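Local atomic coordinates of prophage MuSo2, 43 kDa tail protein (Shewanella oneidensis, PDB entry 3CDD), a protein that probably forms part of the baseplate of a Mu-like phage tail, as a trimeric structural protein related to Mu gpP. Residues A[40-45]-A[86-91]. Numbering follows the deposited sequence.
Sequences TYKFLG and ESTITI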
ATOM      1  N   THR A  40      25.128 -14.752   1.668  1.00 30.22           N
ATOM      2  CA  THR A  40      24.623 -15.550   2.811  1.00 30.07           C
ATOM      3  C   THR A  40      25.523 -16.749   3.127  1.00 29.95           C
ATOM      4  O   THR A  40      25.685 -17.665   2.310  1.00 30.06           O
ATOM      5  CB  THR A  40      23.168 -16.024   2.559  1.00 30.14           C
ATOM      6  OG1 THR A  40      22.349 -14.891   2.266  1.00 31.42           O
ATOM      7  CG2 THR A  40      22.578 -16.794   3.752  1.00 29.99           C
ATOM      8  N   TYR A  41      26.146 -16.719   4.296  1.00 29.42           N
ATOM      9  CA  TYR A  41      26.919 -17.857   4.758  1.00 30.03           C
ATOM     10  C   TYR A  41      26.149 -18.628   5.827  1.00 29.33           C
ATOM     11  O   TYR A  41      25.504 -18.030   6.676  1.00 28.58           O
ATOM     12  CB  TYR A  41      28.275 -17.416   5.298  1.00 30.94           C
ATOM     13  CG  TYR A  41      29.323 -17.152   4.255  1.00 32.02           C
ATOM     14  CD1 TYR A  41      29.345 -15.952   3.552  1.00 34.64           C
ATOM     15  CD2 TYR A  41      30.322 -18.099   3.981  1.00 35.68           C
ATOM     16  CE1 TYR A  41      30.337 -15.688   2.583  1.00 34.51           C
ATOM     17  CE2 TYR A  41      31.315 -17.853   3.015  1.00 34.75           C
ATOM     18  CZ  TYR A  41      31.305 -16.633   2.326  1.00 35.30           C
ATOM     19  OH  TYR A  41      32.262 -16.361   1.368  1.00 36.29           O
ATOM     20  N   LYS A  42      26.227 -19.955   5.751  1.00 28.95           N
ATOM     21  CA  LYS A  42      25.727 -20.859   6.786  1.00 28.84           C
ATOM     22  C   LYS A  42      26.897 -21.551   7.522  1.00 28.52           C
ATOM     23  O   LYS A  42      27.799 -22.110   6.887  1.00 27.13           O
ATOM     24  CB  LYS A  42      24.815 -21.928   6.179  1.00 28.62           C
ATOM     25  CG  LYS A  42      23.481 -21.434   5.646  1.00 30.74           C
ATOM     26  CD  LYS A  42      22.580 -20.804   6.720  1.00 34.22           C
ATOM     27  CE  LYS A  42      22.200 -21.794   7.799  1.00 37.85           C
ATOM     28  NZ  LYS A  42      21.483 -21.132   8.953  1.00 42.45           N
ATOM     29  N   PHE A  43      26.854 -21.515   8.856  1.00 28.33           N
ATOM     30  CA  PHE A  43      27.867 -22.124   9.696  1.00 28.82           C
ATOM     31  C   PHE A  43      27.267 -23.281  10.481  1.00 29.77           C
ATOM     32  O   PHE A  43      26.550 -23.069  11.465  1.00 29.60           O
ATOM     33  CB  PHE A  43      28.455 -21.083  10.634  1.00 29.36           C
ATOM     34  CG  PHE A  43      29.091 -19.924   9.914  1.00 29.20           C
ATOM     35  CD1 PHE A  43      30.453 -19.913   9.660  1.00 30.46           C
ATOM     36  CD2 PHE A  43      28.324 -18.868   9.466  1.00 29.33           C
ATOM     37  CE1 PHE A  43      31.032 -18.847   8.974  1.00 30.40           C
ATOM     38  CE2 PHE A  43      28.893 -17.807   8.788  1.00 30.00           C
ATOM     39  CZ  PHE A  43      30.247 -17.795   8.550  1.00 29.38           C
ATOM     40  N   LEU A  44      27.570 -24.508  10.044  1.00 29.88           N
ATOM     41  CA  LEU A  44      26.925 -25.702  10.587  1.00 30.67           C
ATOM     42  C   LEU A  44      27.386 -26.071  11.993  1.00 31.29           C
ATOM     43  O   LEU A  44      26.712 -26.832  12.683  1.00 31.48           O
ATOM     44  CB  LEU A  44      27.071 -26.890   9.631  1.00 30.46           C
ATOM     45  CG  LEU A  44      26.518 -26.615   8.231  1.00 31.65           C
ATOM     46  CD1 LEU A  44      27.070 -27.591   7.279  1.00 31.13           C
ATOM     47  CD2 LEU A  44      25.005 -26.635   8.193  1.00 32.70           C
ATOM     48  N   GLY A  45      28.526 -25.525  12.412  1.00 31.72           N
ATOM     49  CA  GLY A  45      28.962 -25.631  13.805  1.00 32.36           C
ATOM     50  C   GLY A  45      28.190 -24.703  14.743  1.00 32.91           C
ATOM     51  O   GLY A  45      28.487 -24.652  15.930  1.00 33.13           O
ATOM     52  N   GLU A  86      22.474 -17.906  14.833  1.00 28.54           N
ATOM     53  CA  GLU A  86      23.537 -18.765  15.362  1.00 29.39           C
ATOM     54  C   GLU A  86      24.267 -19.570  14.289  1.00 29.04           C
ATOM     55  O   GLU A  86      25.394 -19.991  14.503  1.00 29.13           O
ATOM     56  CB  GLU A  86      23.034 -19.650  16.489  1.00 29.86           C
ATOM     57  CG  GLU A  86      22.868 -18.880  17.767  1.00 34.40           C
ATOM     58  CD  GLU A  86      21.918 -19.551  18.718  1.00 40.39           C
ATOM     59  OE1 GLU A  86      20.831 -19.998  18.273  1.00 42.14           O
ATOM     60  OE2 GLU A  86      22.257 -19.620  19.914  1.00 42.50           O
ATOM     61  N   SER A  87      23.653 -19.710  13.115  1.00 28.43           N
ATOM     62  CA  SER A  87      24.243 -20.497  12.043  1.00 28.37           C
ATOM     63  C   SER A  87      24.226 -19.775  10.679  1.00 27.93           C
ATOM     64  O   SER A  87      24.365 -20.417   9.643  1.00 27.62           O
ATOM     65  CB  SER A  87      23.502 -21.832  11.950  1.00 28.64           C
ATOM     66  OG  SER A  87      22.132 -21.607  11.699  1.00 29.49           O
ATOM     67  N   THR A  88      24.083 -18.445  10.702  1.00 27.18           N
ATOM     68  CA  THR A  88      23.866 -17.633   9.500  1.00 26.79           C
ATOM     69  C   THR A  88      24.535 -16.286   9.665  1.00 26.79           C
ATOM     70  O   THR A  88      24.458 -15.681  10.728  1.00 26.42           O
ATOM     71  CB  THR A  88      22.352 -17.382   9.211  1.00 27.19           C
ATOM     72  OG1 THR A  88      21.609 -18.583   9.437  1.00 26.65           O
ATOM     73  CG2 THR A  88      22.113 -16.949   7.769  1.00 25.74           C
ATOM     74  N   ILE A  89      25.224 -15.845   8.622  1.00 26.72           N
ATOM     75  CA  ILE A  89      25.592 -14.432   8.477  1.00 27.05           C
ATOM     76  C   ILE A  89      25.194 -14.003   7.069  1.00 27.46           C
ATOM     77  O   ILE A  89      25.618 -14.611   6.072  1.00 27.00           O
ATOM     78  CB  ILE A  89      27.096 -14.135   8.722  1.00 26.46           C
ATOM     79  CG1 ILE A  89      27.513 -14.551  10.131  1.00 27.89           C
ATOM     80  CG2 ILE A  89      27.390 -12.624   8.528  1.00 26.21           C
ATOM     81  CD1 ILE A  89      29.044 -14.518  10.392  1.00 27.90           C
ATOM     82  N   THR A  90      24.360 -12.972   6.996  1.00 27.61           N
ATOM     83  CA  THR A  90      23.908 -12.427   5.729  1.00 28.86           C
ATOM     84  C   THR A  90      24.291 -10.965   5.708  1.00 29.42           C
ATOM     85  O   THR A  90      23.920 -10.205   6.616  1.00 28.49           O
ATOM     86  CB  THR A  90      22.380 -12.528   5.603  1.00 29.25           C
ATOM     87  OG1 THR A  90      21.975 -13.875   5.864  1.00 30.97           O
ATOM     88  CG2 THR A  90      21.899 -12.111   4.227  1.00 29.33           C
ATOM     89  N   ILE A  91      25.054 -10.579   4.692  1.00 29.63           N
ATOM     90  CA  ILE A  91      25.326  -9.162   4.440  1.00 30.41           C
ATOM     91  C   ILE A  91      24.760  -8.800   3.073  1.00 29.71           C
ATOM     92  O   ILE A  91      24.823  -9.582   2.145  1.00 30.06           O
ATOM     93  CB  ILE A  91      26.828  -8.823   4.476  1.00 30.69           C
ATOM     94  CG1 ILE A  91      27.594  -9.617   3.408  1.00 32.68           C
ATOM     95  CG2 ILE A  91      27.427  -9.095   5.866  1.00 32.21           C
ATOM     96  CD1 ILE A  91      28.583  -8.772   2.639  1.00 34.88           C
TER
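Two successive bends in Lys42, at chi2 (-62°) and chi3 (-62°), fold its chain across to the start of the neighbouring strand and bring NZ down among the oxygens of Ser87 and Thr88. Ser87 meets it with OG set between its own backbone N and carbonyl carbon (chi1 59°). The ammonium hydrogen-bonds to Thr88 OG1 (2.6 Å from Lys42 NZ) and Ser87 OG (2.9 Å from Lys42 NZ), with a weak bond to Ser87 O. Lysine suits this place because its long, flexible chain carries several N-H donors to the tip, while serine and threonine supply compact acceptors. Thr88 OG1 is also bonded to Asp85, whose carboxylate takes the Ser87 N-H as well.

Beneath this grip the strands run antiparallel. Tyr41 and Ile89 form the hydrogen-bonded pair: Tyr41 N to Ile89 O is 2.8 Å and nearly straight, and Ile89 N returns a bond to Tyr41 O. Beyond the last bridge, Phe43 N still reaches Ser87 O at 2.8 Å, but from well above the carbonyl plane, as the chain leaves the regular ladder. Thr40 and Thr90 stand side by side on the face shared with Lys42, Thr40 OG1 lying 3.4 Å from Thr90 CG2; their beta-branching suits extended backbone.

Phe43 CE2 lies 3.7 Å from Ile89 CD1. Ile89 is buried, also packing on Phe53 and Tyr84 and on Ile311 of the second subunit, which suits its apolar chain. The contact thus joins strands 34-42 and 88-97 at one end of the N-terminal phage-barrel domain. Its chemistry implies the end of one strand tied to the start of its neighbour by backbone bonds and a multiply held ammonium, whose charge the Asp85 carboxylate, one hydroxyl away, may partly offset.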